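Local coordinates for probable transcriptional regulator (PDB 2ESN), which probably regulates transcription as a LysR-type factor, binding DNA through a winged helix-turn-helix domain and probably sensing a small-molecule effector through a periplasmic-binding-protein-like domain, at residues R23-G28 with R63-Q68; Q98-F103 with G129-L134; L199-A204 with D247-A252. All coordinates share one frame; numbering follows the deposited sequence.

Contact 1. Residues R23-G28 with R63-Q68; sequences RHRNVG and RMQPTQ
Met64 and Arg25 hold the two segments together in the tightly packed part of this contact. Met64 N donates to Arg25 O at 2.7 Å. From the same residue the bent Met64 side chain turns into the core, where its CG lies 4.1 Å from Val27 CG1 and its terminal methyl also faces that branch. Val27 CG1 stands anti to its carbonyl carbon (chi1 -58°), which carries it to the thioether chain, and Leu21, Leu45 and Phe41 close the hydrophobic pocket around the pair. Arg25 packs just as closely: its chain bends at chi2 and lays one guanidinium face over the buried Pro66 ring, with Pro66 CG 3.5 Å from Arg25 NH2 and offset toward the rim. Tyr22 adds a cation-pi contact, and its O takes the N-H of Arg25 NE. The 63-66 strand belongs to the two-stranded wing of a LysR-type winged helix-turn-helix domain, and Arg25 and Asn26 link helix 15-24 to helix 27-34. Arg25, the first residue past helix 15-24, takes positive phi, and Asn26 N-caps the second helix through its OD1 and the N of Thr29. Around Arg63 and the end of Gln65 the contact is looser and more exposed. A water gathers the polar groups there: it accepts from Arg25 NH1 and, at 2.9 Å, from Arg63 NE, in the plane of the Arg63 guanidinium, and it donates to Met64 O and Gln65 OE1. Arg25 NH1 and Arg63 NH1 remain 4.8 Å apart, and the shared water probably eases the proximity of these like charges.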
ATOM      1  N   ARG C  23      16.180  14.771  33.213  1.00 37.10           N
ATOM      2  CA  ARG C  23      14.828  14.801  33.783  1.00 39.40           C
ATOM      3  C   ARG C  23      14.831  15.178  35.276  1.00 40.48           C
ATOM      4  O   ARG C  23      14.048  15.990  35.662  1.00 42.54           O
ATOM      5  CB  ARG C  23      14.138  13.440  33.594  1.00 37.84           C
ATOM      6  CG  ARG C  23      13.824  13.179  32.120  1.00 38.92           C
ATOM      7  CD  ARG C  23      13.028  11.913  31.908  1.00 43.04           C
ATOM      8  NE  ARG C  23      13.797  10.674  32.015  1.00 38.48           N
ATOM      9  CZ  ARG C  23      13.865   9.898  33.096  1.00 41.07           C
ATOM     10  NH1 ARG C  23      13.235  10.239  34.213  1.00 37.27           N
ATOM     11  NH2 ARG C  23      14.563   8.754  33.060  1.00 34.52           N
ATOM     12  N   HIS C  24      15.718  14.601  36.090  1.00 40.58           N
ATOM     13  CA  HIS C  24      15.710  14.831  37.533  1.00 40.87           C
ATOM     14  C   HIS C  24      16.454  16.072  37.909  1.00 40.02           C
ATOM     15  O   HIS C  24      16.088  16.678  38.872  1.00 39.94           O
ATOM     16  CB  HIS C  24      16.280  13.651  38.312  1.00 39.25           C
ATOM     17  CG  HIS C  24      15.417  12.436  38.244  1.00 42.83           C
ATOM     18  ND1 HIS C  24      14.318  12.264  39.060  1.00 45.26           N
ATOM     19  CD2 HIS C  24      15.440  11.364  37.405  1.00 44.49           C
ATOM     20  CE1 HIS C  24      13.737  11.109  38.762  1.00 48.81           C
ATOM     21  NE2 HIS C  24      14.403  10.539  37.771  1.00 45.10           N
ATOM     22  N   ARG C  25      17.491  16.442  37.138  1.00 39.30           N
ATOM     23  CA  ARG C  25      18.421  17.543  37.453  1.00 38.89           C
ATOM     24  C   ARG C  25      19.068  17.486  38.845  1.00 37.46           C
ATOM     25  O   ARG C  25      19.506  18.491  39.383  1.00 37.46           O
ATOM     26  CB  ARG C  25      17.808  18.928  37.126  1.00 40.37           C
ATOM     27  CG  ARG C  25      18.121  19.386  35.652  1.00 43.79           C
ATOM     28  CD  ARG C  25      16.930  19.181  34.880  1.00 45.64           C
ATOM     29  NE  ARG C  25      16.913  19.502  33.444  1.00 44.48           N
ATOM     30  CZ  ARG C  25      16.948  20.711  32.885  1.00 43.17           C
ATOM     31  NH1 ARG C  25      17.226  21.801  33.576  1.00 40.52           N
ATOM     32  NH2 ARG C  25      16.744  20.821  31.589  1.00 43.34           N
ATOM     33  N   ASN C  26      19.163  16.281  39.378  1.00 36.59           N
ATOM     34  CA  ASN C  26      19.664  16.007  40.698  1.00 37.68           C
ATOM     35  C   ASN C  26      20.221  14.575  40.664  1.00 37.31           C
ATOM     36  O   ASN C  26      19.541  13.653  40.186  1.00 37.84           O
ATOM     37  CB  ASN C  26      18.484  16.127  41.699  1.00 39.22           C
ATOM     38  CG  ASN C  26      18.853  15.669  43.079  1.00 40.24           C
ATOM     39  OD1 ASN C  26      18.608  14.549  43.413  1.00 43.59           O
ATOM     40  ND2 ASN C  26      19.510  16.515  43.848  1.00 44.45           N
ATOM     41  N   VAL C  27      21.449  14.389  41.140  1.00 36.95           N
ATOM     42  CA  VAL C  27      22.097  13.081  41.062  1.00 38.47           C
ATOM     43  C   VAL C  27      21.525  12.049  41.994  1.00 38.72           C
ATOM     44  O   VAL C  27      21.501  10.867  41.659  1.00 39.36           O
ATOM     45  CB  VAL C  27      23.699  13.108  41.164  1.00 38.60           C
ATOM     46  CG1 VAL C  27      24.298  13.982  40.063  1.00 36.81           C
ATOM     47  CG2 VAL C  27      24.182  13.563  42.515  1.00 41.53           C
ATOM     48  N   GLY C  28      21.055  12.468  43.166  1.00 38.37           N
ATOM     49  CA  GLY C  28      20.454  11.497  44.072  1.00 37.21           C
ATOM     50  C   GLY C  28      19.189  10.875  43.553  1.00 36.26           C
ATOM     51  O   GLY C  28      19.029   9.648  43.582  1.00 36.43           O
ATOM     52  N   ARG C  63      21.597  21.171  42.399  1.00 37.10           N
ATOM     53  CA  ARG C  63      20.893  21.345  41.151  1.00 38.26           C
ATOM     54  C   ARG C  63      21.882  21.154  39.949  1.00 38.80           C
ATOM     55  O   ARG C  63      22.893  21.801  39.886  1.00 37.24           O
ATOM     56  CB  ARG C  63      20.238  22.726  41.111  1.00 39.32           C
ATOM     57  CG  ARG C  63      20.115  23.328  39.773  1.00 44.44           C
ATOM     58  CD  ARG C  63      18.857  24.153  39.610  1.00 53.06           C
ATOM     59  NE  ARG C  63      17.951  23.337  38.804  1.00 58.39           N
ATOM     60  CZ  ARG C  63      16.755  22.865  39.155  1.00 55.22           C
ATOM     61  NH1 ARG C  63      16.126  22.091  38.283  1.00 48.12           N
ATOM     62  NH2 ARG C  63      16.188  23.171  40.336  1.00 57.16           N
ATOM     63  N   MET C  64      21.556  20.247  39.026  1.00 39.23           N
ATOM     64  CA  MET C  64      22.429  19.967  37.886  1.00 39.39           C
ATOM     65  C   MET C  64      21.887  20.651  36.654  1.00 39.73           C
ATOM     66  O   MET C  64      20.838  20.282  36.135  1.00 40.51           O
ATOM     67  CB  MET C  64      22.634  18.445  37.720  1.00 39.03           C
ATOM     68  CG  MET C  64      23.287  17.802  38.975  1.00 32.56           C
ATOM     69  SD  MET C  64      24.946  18.136  39.360  1.00 20.50           S
ATOM     70  CE  MET C  64      25.672  17.318  37.936  1.00 35.27           C
ATOM     71  N   GLN C  65      22.601  21.665  36.215  1.00 39.21           N
ATOM     72  CA  GLN C  65      22.177  22.480  35.119  1.00 41.95           C
ATOM     73  C   GLN C  65      22.884  22.053  33.819  1.00 42.59           C
ATOM     74  O   GLN C  65      24.120  22.094  33.757  1.00 42.58           O
ATOM     75  CB  GLN C  65      22.532  23.931  35.424  1.00 41.32           C
ATOM     76  CG  GLN C  65      21.982  24.909  34.404  1.00 50.17           C
ATOM     77  CD  GLN C  65      20.423  24.883  34.275  1.00 57.82           C
ATOM     78  OE1 GLN C  65      19.678  24.660  35.277  1.00 59.24           O
ATOM     79  NE2 GLN C  65      19.933  25.116  33.037  1.00 56.85           N
ATOM     80  N   PRO C  66      22.103  21.650  32.792  1.00 43.70           N
ATOM     81  CA  PRO C  66      22.583  21.162  31.517  1.00 44.48           C
ATOM     82  C   PRO C  66      23.295  22.258  30.705  1.00 45.92           C
ATOM     83  O   PRO C  66      22.794  23.379  30.628  1.00 46.73           O
ATOM     84  CB  PRO C  66      21.303  20.687  30.806  1.00 43.97           C
ATOM     85  CG  PRO C  66      20.175  21.306  31.490  1.00 44.26           C
ATOM     86  CD  PRO C  66      20.625  21.608  32.881  1.00 45.39           C
ATOM     87  N   THR C  67      24.459  21.950  30.137  1.00 46.28           N
ATOM     88  CA  THR C  67      25.106  22.845  29.154  1.00 47.14           C
ATOM     89  C   THR C  67      24.151  22.939  27.940  1.00 48.65           C
ATOM     90  O   THR C  67      23.172  22.180  27.846  1.00 47.10           O
ATOM     91  CB  THR C  67      26.507  22.329  28.716  1.00 47.21           C
ATOM     92  OG1 THR C  67      26.386  21.033  28.109  1.00 43.31           O
ATOM     93  CG2 THR C  67      27.509  22.246  29.923  1.00 46.37           C
ATOM     94  N   GLN C  68      24.390  23.908  27.061  1.00 51.02           N
ATOM     95  CA  GLN C  68      23.494  24.156  25.903  1.00 54.32           C
ATOM     96  C   GLN C  68      23.566  23.011  24.871  1.00 53.77           C
ATOM     97  O   GLN C  68      22.572  22.627  24.268  1.00 53.11           O
ATOM     98  CB  GLN C  68      23.742  25.553  25.287  1.00 55.61           C
ATOM     99  CG  GLN C  68      25.121  26.214  25.604  1.00 61.54           C
ATOM    100  CD  GLN C  68      25.509  26.250  27.131  1.00 67.22           C
ATOM    101  OE1 GLN C  68      26.620  25.843  27.515  1.00 67.57           O
ATOM    102  NE2 GLN C  68      24.600  26.747  27.975  1.00 68.45           N
TER
HETATM  103  O   HOH W   1      18.663  22.531  36.126  1.00 47.11           O

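Contact 2. Residues Q98-F103 with G129-L134; sequences QSQRTF and GVRLRL
Residues 99-103 and 129-133 run parallel, 9° apart, with Thr102 opposite Arg131 and Phe103 opposite Leu132, and three backbone bonds join them: Arg131 N to Arg101 O, Phe103 N to Arg131 O, and Arg133 N to Phe103 O at 2.7 Å. They lead into strands 102-107 and 131-136 of a beta-alpha-beta crossover through helix 109-126, in the effector-binding domain of the LysR family. On the face carrying Leu132 and Phe103, Val130 sends CG1, anti to its backbone N (chi1 155°), to 3.9 Å from Phe103 CD1. Arg131 O meets the same ring at its edge, in plane, while Arg101 NE sits over one face; the Arg101 guanidinium goes on to a salt bridge with Asp152. Leu132 turns to helix 109-126, and Phe103 packs on Trp296 and Met297 of helix 293-303. The other face is more polar. Thr102 crosses Arg131 at about a right angle, its OG1 3.6 Å from Arg131 CB, and its CG2 rests 3.9 Å from Arg133 CB. The second subunit continues the sheet in parallel beside Leu132 and Arg133. At the start of the pair, Ser99 OG takes the N-H of Arg101 in an ST turn. Gln100 CA lies over one face of the Arg131 guanidinium, whose plane is 71° from the Gln100 amide, and Arg131 NH1 gives Gln100 OE1 a weak, bent bond of 2.7 Å.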
ATOM      1  N   GLN C  98      -2.487  -3.487  37.007  1.00 40.89           N
ATOM      2  CA  GLN C  98      -1.602  -2.313  36.863  1.00 41.99           C
ATOM      3  C   GLN C  98      -1.281  -1.930  35.386  1.00 41.23           C
ATOM      4  O   GLN C  98      -0.944  -0.775  35.113  1.00 39.65           O
ATOM      5  CB  GLN C  98      -0.285  -2.565  37.634  1.00 43.66           C
ATOM      6  CG  GLN C  98      -0.468  -3.125  39.069  1.00 47.78           C
ATOM      7  CD  GLN C  98      -1.110  -2.102  40.054  1.00 56.39           C
ATOM      8  OE1 GLN C  98      -0.992  -0.878  39.877  1.00 55.64           O
ATOM      9  NE2 GLN C  98      -1.775  -2.629  41.130  1.00 59.25           N
ATOM     10  N   SER C  99      -1.465  -2.881  34.473  1.00 40.98           N
ATOM     11  CA  SER C  99      -1.222  -2.701  33.023  1.00 42.23           C
ATOM     12  C   SER C  99      -1.872  -1.496  32.439  1.00 42.50           C
ATOM     13  O   SER C  99      -2.973  -1.077  32.858  1.00 40.34           O
ATOM     14  CB  SER C  99      -1.683  -3.919  32.209  1.00 42.81           C
ATOM     15  OG  SER C  99      -1.481  -3.728  30.817  1.00 40.88           O
ATOM     16  N   GLN C 100      -1.175  -0.944  31.448  1.00 42.14           N
ATOM     17  CA  GLN C 100      -1.595   0.298  30.778  1.00 43.87           C
ATOM     18  C   GLN C 100      -1.732   0.059  29.278  1.00 42.13           C
ATOM     19  O   GLN C 100      -1.835   1.006  28.500  1.00 40.51           O
ATOM     20  CB  GLN C 100      -0.593   1.428  30.982  1.00 44.38           C
ATOM     21  CG  GLN C 100      -0.314   1.818  32.431  1.00 51.55           C
ATOM     22  CD  GLN C 100      -1.536   2.406  33.122  1.00 54.26           C
ATOM     23  OE1 GLN C 100      -2.056   3.426  32.636  1.00 55.85           O
ATOM     24  NE2 GLN C 100      -1.961   1.850  34.164  1.00 53.23           N
ATOM     25  N   ARG C 101      -1.705  -1.208  28.885  1.00 42.13           N
ATOM     26  CA  ARG C 101      -1.781  -1.501  27.473  1.00 41.92           C
ATOM     27  C   ARG C 101      -3.140  -1.259  26.810  1.00 41.13           C
ATOM     28  O   ARG C 101      -4.194  -1.133  27.490  1.00 39.36           O
ATOM     29  CB  ARG C 101      -1.211  -2.854  27.128  1.00 44.10           C
ATOM     30  CG  ARG C 101      -1.936  -4.003  27.562  1.00 47.35           C
ATOM     31  CD  ARG C 101      -1.191  -5.179  27.007  1.00 51.48           C
ATOM     32  NE  ARG C 101      -1.587  -5.374  25.615  1.00 54.77           N
ATOM     33  CZ  ARG C 101      -0.820  -5.896  24.673  1.00 52.54           C
ATOM     34  NH1 ARG C 101       0.434  -6.252  24.965  1.00 51.52           N
ATOM     35  NH2 ARG C 101      -1.314  -6.011  23.443  1.00 51.70           N
ATOM     36  N   THR C 102      -3.070  -1.122  25.491  1.00 39.51           N
ATOM     37  CA  THR C 102      -4.211  -0.907  24.615  1.00 39.33           C
ATOM     38  C   THR C 102      -4.304  -2.197  23.832  1.00 39.32           C
ATOM     39  O   THR C 102      -3.323  -2.637  23.245  1.00 39.41           O
ATOM     40  CB  THR C 102      -3.975   0.304  23.715  1.00 38.24           C
ATOM     41  OG1 THR C 102      -3.769   1.445  24.542  1.00 40.94           O
ATOM     42  CG2 THR C 102      -5.157   0.634  22.769  1.00 40.89           C
ATOM     43  N   PHE C 103      -5.459  -2.866  23.944  1.00 37.98           N
ATOM     44  CA  PHE C 103      -5.864  -3.951  23.081  1.00 37.09           C
ATOM     45  C   PHE C 103      -6.599  -3.421  21.848  1.00 36.94           C
ATOM     46  O   PHE C 103      -7.481  -2.548  21.968  1.00 35.72           O
ATOM     47  CB  PHE C 103      -6.707  -4.969  23.853  1.00 35.64           C
ATOM     48  CG  PHE C 103      -5.936  -5.669  24.922  1.00 33.50           C
ATOM     49  CD1 PHE C 103      -5.748  -5.070  26.177  1.00 28.33           C
ATOM     50  CD2 PHE C 103      -5.369  -6.900  24.667  1.00 31.60           C
ATOM     51  CE1 PHE C 103      -4.991  -5.665  27.168  1.00 29.51           C
ATOM     52  CE2 PHE C 103      -4.635  -7.538  25.624  1.00 30.91           C
ATOM     53  CZ  PHE C 103      -4.468  -6.953  26.908  1.00 33.44           C
ATOM     54  N   GLY C 129      -6.271   0.504  34.118  1.00 34.96           N
ATOM     55  CA  GLY C 129      -5.438   1.311  33.166  1.00 35.06           C
ATOM     56  C   GLY C 129      -5.459   0.693  31.768  1.00 34.60           C
ATOM     57  O   GLY C 129      -4.829   1.229  30.848  1.00 35.37           O
ATOM     58  N   VAL C 130      -6.158  -0.443  31.616  1.00 33.53           N
ATOM     59  CA  VAL C 130      -6.229  -1.144  30.321  1.00 33.63           C
ATOM     60  C   VAL C 130      -7.212  -0.369  29.417  1.00 34.34           C
ATOM     61  O   VAL C 130      -8.307   0.082  29.883  1.00 31.82           O
ATOM     62  CB  VAL C 130      -6.656  -2.611  30.477  1.00 34.99           C
ATOM     63  CG1 VAL C 130      -7.301  -3.149  29.189  1.00 36.36           C
ATOM     64  CG2 VAL C 130      -5.476  -3.530  30.895  1.00 33.88           C
ATOM     65  N   ARG C 131      -6.782  -0.139  28.161  1.00 32.83           N
ATOM     66  CA  ARG C 131      -7.544   0.552  27.157  1.00 34.03           C
ATOM     67  C   ARG C 131      -7.878  -0.375  26.040  1.00 33.71           C
ATOM     68  O   ARG C 131      -7.155  -1.353  25.809  1.00 33.97           O
ATOM     69  CB  ARG C 131      -6.729   1.686  26.537  1.00 34.75           C
ATOM     70  CG  ARG C 131      -6.534   2.787  27.452  1.00 40.23           C
ATOM     71  CD  ARG C 131      -5.041   3.042  27.615  1.00 50.44           C
ATOM     72  NE  ARG C 131      -4.883   3.540  28.966  1.00 60.47           N
ATOM     73  CZ  ARG C 131      -3.753   3.836  29.596  1.00 63.58           C
ATOM     74  NH1 ARG C 131      -3.847   4.278  30.863  1.00 64.42           N
ATOM     75  NH2 ARG C 131      -2.569   3.715  28.988  1.00 64.19           N
ATOM     76  N   LEU C 132      -8.960  -0.062  25.330  1.00 33.72           N
ATOM     77  CA  LEU C 132      -9.332  -0.809  24.102  1.00 33.82           C
ATOM     78  C   LEU C 132      -9.467   0.116  22.925  1.00 33.80           C
ATOM     79  O   LEU C 132      -9.911   1.278  23.067  1.00 33.72           O
ATOM     80  CB  LEU C 132     -10.617  -1.642  24.286  1.00 33.41           C
ATOM     81  CG  LEU C 132     -10.450  -3.105  24.685  1.00 33.58           C
ATOM     82  CD1 LEU C 132      -9.947  -3.271  26.112  1.00 32.81           C
ATOM     83  CD2 LEU C 132     -11.748  -3.900  24.515  1.00 35.02           C
ATOM     84  N   ARG C 133      -8.999  -0.370  21.778  1.00 34.10           N
ATOM     85  CA  ARG C 133      -9.142   0.353  20.484  1.00 37.15           C
ATOM     86  C   ARG C 133      -9.850  -0.567  19.462  1.00 37.24           C
ATOM     87  O   ARG C 133      -9.391  -1.690  19.144  1.00 37.47           O
ATOM     88  CB  ARG C 133      -7.798   0.815  19.958  1.00 36.59           C
ATOM     89  CG  ARG C 133      -7.881   1.987  19.004  1.00 38.30           C
ATOM     90  CD  ARG C 133      -7.125   1.634  17.784  1.00 46.59           C
ATOM     91  NE  ARG C 133      -6.498   2.759  17.104  1.00 51.25           N
ATOM     92  CZ  ARG C 133      -7.089   3.721  16.403  1.00 56.33           C
ATOM     93  NH1 ARG C 133      -8.427   3.823  16.262  1.00 58.05           N
ATOM     94  NH2 ARG C 133      -6.295   4.643  15.849  1.00 61.29           N
ATOM     95  N   LEU C 134     -11.023  -0.141  19.033  1.00 36.92           N
ATOM     96  CA  LEU C 134     -11.770  -0.951  18.034  1.00 37.20           C
ATOM     97  C   LEU C 134     -11.707  -0.248  16.699  1.00 36.84           C
ATOM     98  O   LEU C 134     -11.866   0.927  16.663  1.00 37.74           O
ATOM     99  CB  LEU C 134     -13.214  -1.159  18.411  1.00 34.40           C
ATOM    100  CG  LEU C 134     -13.497  -2.394  19.223  1.00 37.32           C
ATOM    101  CD1 LEU C 134     -12.806  -2.262  20.580  1.00 31.52           C
ATOM    102  CD2 LEU C 134     -15.038  -2.477  19.313  1.00 34.57           C
TER

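Contact 3. Residues L199-A204 with D247-A252; sequences LAERHA and DFLLTA
The His203 ring lies obliquely against Leu249, ND1 3.7 Å from Leu249 CB, and a water sits at the ring edge, in its plane, 2.8 Å from His203 ND1. The inclined ring of Tyr198 also meets the imidazole. That water is also bound to Thr251 OG1, 2.7 Å away, while His203 NE2 is tied to Tyr198 O, so polar partners at both nitrogens would fix the rotation of the buried imidazole. The second pair of flat groups, the Arg202 guanidinium and the Phe248 ring, has its planes 85° apart although the two side chains run side by side in the same direction. Arg202 NH1 comes to 3.7 Å from Phe248 CZ, and Arg202 CB fills in beside CD2 and CE2 of that ring. Arg202 NH2 reaches across the subunit interface to Val130 O of the second subunit. On the same side of the sheet as His203, Glu201 folds back at chi2 (-59°) and lays its CG 3.6 Å from Leu249 CD1; its carboxylate is held by a salt bridge to Arg188. Between the backbones Leu249 N donates to Arg202 O, and Ala204 N to Leu249 O at 2.7 Å. The axes of 202-204 and 249-252 are 42° apart; past the Ala204 N bond a second water links the strands, donating to Ala204 O and accepting from Thr251 N. Leu250 turns to the other face, toward helix 236-244. Parallel neighbours 202-206 and 249-253, with 228-233 beyond the first, form the kind of helix-covered sheet typical of a lobe in the periplasmic-binding-protein fold.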
ATOM      1  N   LEU C 199     -41.465 -12.299   1.902  1.00 35.95           N
ATOM      2  CA  LEU C 199     -40.870 -12.001   0.584  1.00 36.63           C
ATOM      3  C   LEU C 199     -41.608 -10.945  -0.197  1.00 36.41           C
ATOM      4  O   LEU C 199     -41.081 -10.454  -1.196  1.00 35.44           O
ATOM      5  CB  LEU C 199     -40.647 -13.248  -0.284  1.00 35.17           C
ATOM      6  CG  LEU C 199     -39.745 -14.285   0.364  1.00 38.31           C
ATOM      7  CD1 LEU C 199     -39.841 -15.554  -0.435  1.00 38.76           C
ATOM      8  CD2 LEU C 199     -38.273 -13.775   0.456  1.00 37.79           C
ATOM      9  N   ALA C 200     -42.809 -10.576   0.278  1.00 37.48           N
ATOM     10  CA  ALA C 200     -43.579  -9.468  -0.304  1.00 37.19           C
ATOM     11  C   ALA C 200     -43.196  -8.072   0.220  1.00 36.93           C
ATOM     12  O   ALA C 200     -43.727  -7.050  -0.255  1.00 37.77           O
ATOM     13  CB  ALA C 200     -45.082  -9.722  -0.086  1.00 38.54           C
ATOM     14  N   GLU C 201     -42.263  -7.996   1.171  1.00 36.38           N
ATOM     15  CA  GLU C 201     -41.772  -6.678   1.617  1.00 35.12           C
ATOM     16  C   GLU C 201     -40.433  -6.295   0.990  1.00 35.68           C
ATOM     17  O   GLU C 201     -39.774  -7.121   0.405  1.00 35.35           O
ATOM     18  CB  GLU C 201     -41.623  -6.647   3.141  1.00 34.68           C
ATOM     19  CG  GLU C 201     -42.922  -6.840   3.950  1.00 31.94           C
ATOM     20  CD  GLU C 201     -43.985  -5.760   3.637  1.00 31.25           C
ATOM     21  OE1 GLU C 201     -43.647  -4.559   3.392  1.00 32.20           O
ATOM     22  OE2 GLU C 201     -45.181  -6.164   3.607  1.00 34.55           O
ATOM     23  N   ARG C 202     -40.053  -5.029   1.093  1.00 34.97           N
ATOM     24  CA  ARG C 202     -38.671  -4.641   0.860  1.00 34.07           C
ATOM     25  C   ARG C 202     -37.873  -4.788   2.173  1.00 34.23           C
ATOM     26  O   ARG C 202     -38.445  -4.819   3.294  1.00 32.64           O
ATOM     27  CB  ARG C 202     -38.605  -3.228   0.257  1.00 35.07           C
ATOM     28  CG  ARG C 202     -39.298  -3.101  -1.139  1.00 34.42           C
ATOM     29  CD  ARG C 202     -39.397  -1.672  -1.581  1.00 33.50           C
ATOM     30  NE  ARG C 202     -38.127  -1.239  -2.154  1.00 30.70           N
ATOM     31  CZ  ARG C 202     -37.620   0.005  -2.079  1.00 33.70           C
ATOM     32  NH1 ARG C 202     -38.260   0.989  -1.417  1.00 31.18           N
ATOM     33  NH2 ARG C 202     -36.428   0.277  -2.665  1.00 31.92           N
ATOM     34  N   HIS C 203     -36.558  -4.883   2.029  1.00 32.19           N
ATOM     35  CA  HIS C 203     -35.724  -5.358   3.097  1.00 30.99           C
ATOM     36  C   HIS C 203     -34.540  -4.443   3.329  1.00 30.06           C
ATOM     37  O   HIS C 203     -33.986  -3.866   2.369  1.00 28.36           O
ATOM     38  CB  HIS C 203     -35.249  -6.775   2.830  1.00 29.57           C
ATOM     39  CG  HIS C 203     -36.325  -7.792   2.916  1.00 31.36           C
ATOM     40  ND1 HIS C 203     -36.546  -8.545   4.042  1.00 30.49           N
ATOM     41  CD2 HIS C 203     -37.259  -8.181   2.013  1.00 31.17           C
ATOM     42  CE1 HIS C 203     -37.574  -9.350   3.833  1.00 31.93           C
ATOM     43  NE2 HIS C 203     -38.010  -9.155   2.606  1.00 32.87           N
ATOM     44  N   ALA C 204     -34.169  -4.281   4.619  1.00 29.68           N
ATOM     45  CA  ALA C 204     -32.940  -3.569   4.962  1.00 29.46           C
ATOM     46  C   ALA C 204     -31.911  -4.659   5.205  1.00 29.67           C
ATOM     47  O   ALA C 204     -32.221  -5.663   5.799  1.00 29.40           O
ATOM     48  CB  ALA C 204     -33.108  -2.726   6.211  1.00 29.73           C
ATOM     49  N   ASP C 247     -41.611   0.474   6.222  1.00 28.42           N
ATOM     50  CA  ASP C 247     -42.245  -0.816   6.120  1.00 30.52           C
ATOM     51  C   ASP C 247     -41.214  -1.893   5.861  1.00 30.87           C
ATOM     52  O   ASP C 247     -41.573  -3.086   5.720  1.00 31.78           O
ATOM     53  CB  ASP C 247     -43.363  -0.839   5.053  1.00 29.53           C
ATOM     54  CG  ASP C 247     -44.455   0.188   5.371  1.00 31.75           C
ATOM     55  OD1 ASP C 247     -44.570   0.568   6.559  1.00 31.82           O
ATOM     56  OD2 ASP C 247     -45.149   0.650   4.459  1.00 37.62           O
ATOM     57  N   PHE C 248     -39.942  -1.499   5.882  1.00 29.97           N
ATOM     58  CA  PHE C 248     -38.909  -2.491   5.576  1.00 29.82           C
ATOM     59  C   PHE C 248     -38.731  -3.504   6.651  1.00 29.57           C
ATOM     60  O   PHE C 248     -38.780  -3.171   7.838  1.00 30.22           O
ATOM     61  CB  PHE C 248     -37.574  -1.832   5.269  1.00 27.69           C
ATOM     62  CG  PHE C 248     -37.638  -0.759   4.203  1.00 27.79           C
ATOM     63  CD1 PHE C 248     -36.651   0.183   4.145  1.00 26.82           C
ATOM     64  CD2 PHE C 248     -38.638  -0.724   3.236  1.00 28.18           C
ATOM     65  CE1 PHE C 248     -36.629   1.177   3.174  1.00 28.92           C
ATOM     66  CE2 PHE C 248     -38.652   0.290   2.228  1.00 30.52           C
ATOM     67  CZ  PHE C 248     -37.644   1.224   2.190  1.00 32.07           C
ATOM     68  N   LEU C 249     -38.411  -4.735   6.250  1.00 30.23           N
ATOM     69  CA  LEU C 249     -38.077  -5.754   7.188  1.00 29.12           C
ATOM     70  C   LEU C 249     -36.543  -5.892   7.337  1.00 30.71           C
ATOM     71  O   LEU C 249     -35.794  -5.617   6.382  1.00 32.25           O
ATOM     72  CB  LEU C 249     -38.699  -7.063   6.723  1.00 30.25           C
ATOM     73  CG  LEU C 249     -40.248  -7.060   6.570  1.00 30.37           C
ATOM     74  CD1 LEU C 249     -40.727  -8.467   6.278  1.00 29.29           C
ATOM     75  CD2 LEU C 249     -40.891  -6.577   7.872  1.00 29.81           C
ATOM     76  N   LEU C 250     -36.084  -6.321   8.516  1.00 29.13           N
ATOM     77  CA  LEU C 250     -34.679  -6.470   8.775  1.00 28.67           C
ATOM     78  C   LEU C 250     -34.511  -7.791   9.480  1.00 28.18           C
ATOM     79  O   LEU C 250     -35.252  -8.086  10.404  1.00 30.09           O
ATOM     80  CB  LEU C 250     -34.138  -5.310   9.643  1.00 28.29           C
ATOM     81  CG  LEU C 250     -32.752  -5.518  10.320  1.00 27.59           C
ATOM     82  CD1 LEU C 250     -31.605  -5.435   9.272  1.00 23.46           C
ATOM     83  CD2 LEU C 250     -32.511  -4.469  11.427  1.00 31.07           C
ATOM     84  N   THR C 251     -33.545  -8.593   9.065  1.00 27.06           N
ATOM     85  CA  THR C 251     -33.327  -9.911   9.731  1.00 27.40           C
ATOM     86  C   THR C 251     -31.981  -9.777  10.478  1.00 28.79           C
ATOM     87  O   THR C 251     -30.933  -9.639   9.832  1.00 28.46           O
ATOM     88  CB  THR C 251     -33.312 -11.067   8.701  1.00 27.27           C
ATOM     89  OG1 THR C 251     -34.446 -10.899   7.792  1.00 26.67           O
ATOM     90  CG2 THR C 251     -33.279 -12.454   9.449  1.00 29.76           C
ATOM     91  N   ALA C 252     -32.044  -9.736  11.816  1.00 28.62           N
ATOM     92  CA  ALA C 252     -30.979  -9.151  12.640  1.00 29.69           C
ATOM     93  C   ALA C 252     -30.749 -10.040  13.844  1.00 30.02           C
ATOM     94  O   ALA C 252     -31.662 -10.713  14.279  1.00 30.28           O
ATOM     95  CB  ALA C 252     -31.423  -7.777  13.214  1.00 29.11           C
TER
HETATM   96  O   HOH W   2     -34.909  -8.748   6.278  1.00 30.98           O
HETATM   97  O   HOH W   3     -31.888  -8.186   6.757  1.00 29.04           O

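Contact 1 belongs to the DNA-binding domain and contacts 2 and 3 to the effector-binding domain, with the centres of contacts 1 and 3 about 71 Å apart. Contact 3 is buried, whereas contacts 1 and 2 are only partly so. Both later contacts pair parallel strands of a branched sheet, yet contact 2 joins strands linked by a single helix and contact 3 strands with another strand and two helices between them along the chain. Contact 1 has a single direct backbone bond and otherwise rests on side-chain packing and a water-centred polar cluster; contact 3 adds waters to its backbone bonds. Contact 2 of one copy faces contact 3 of the second subunit.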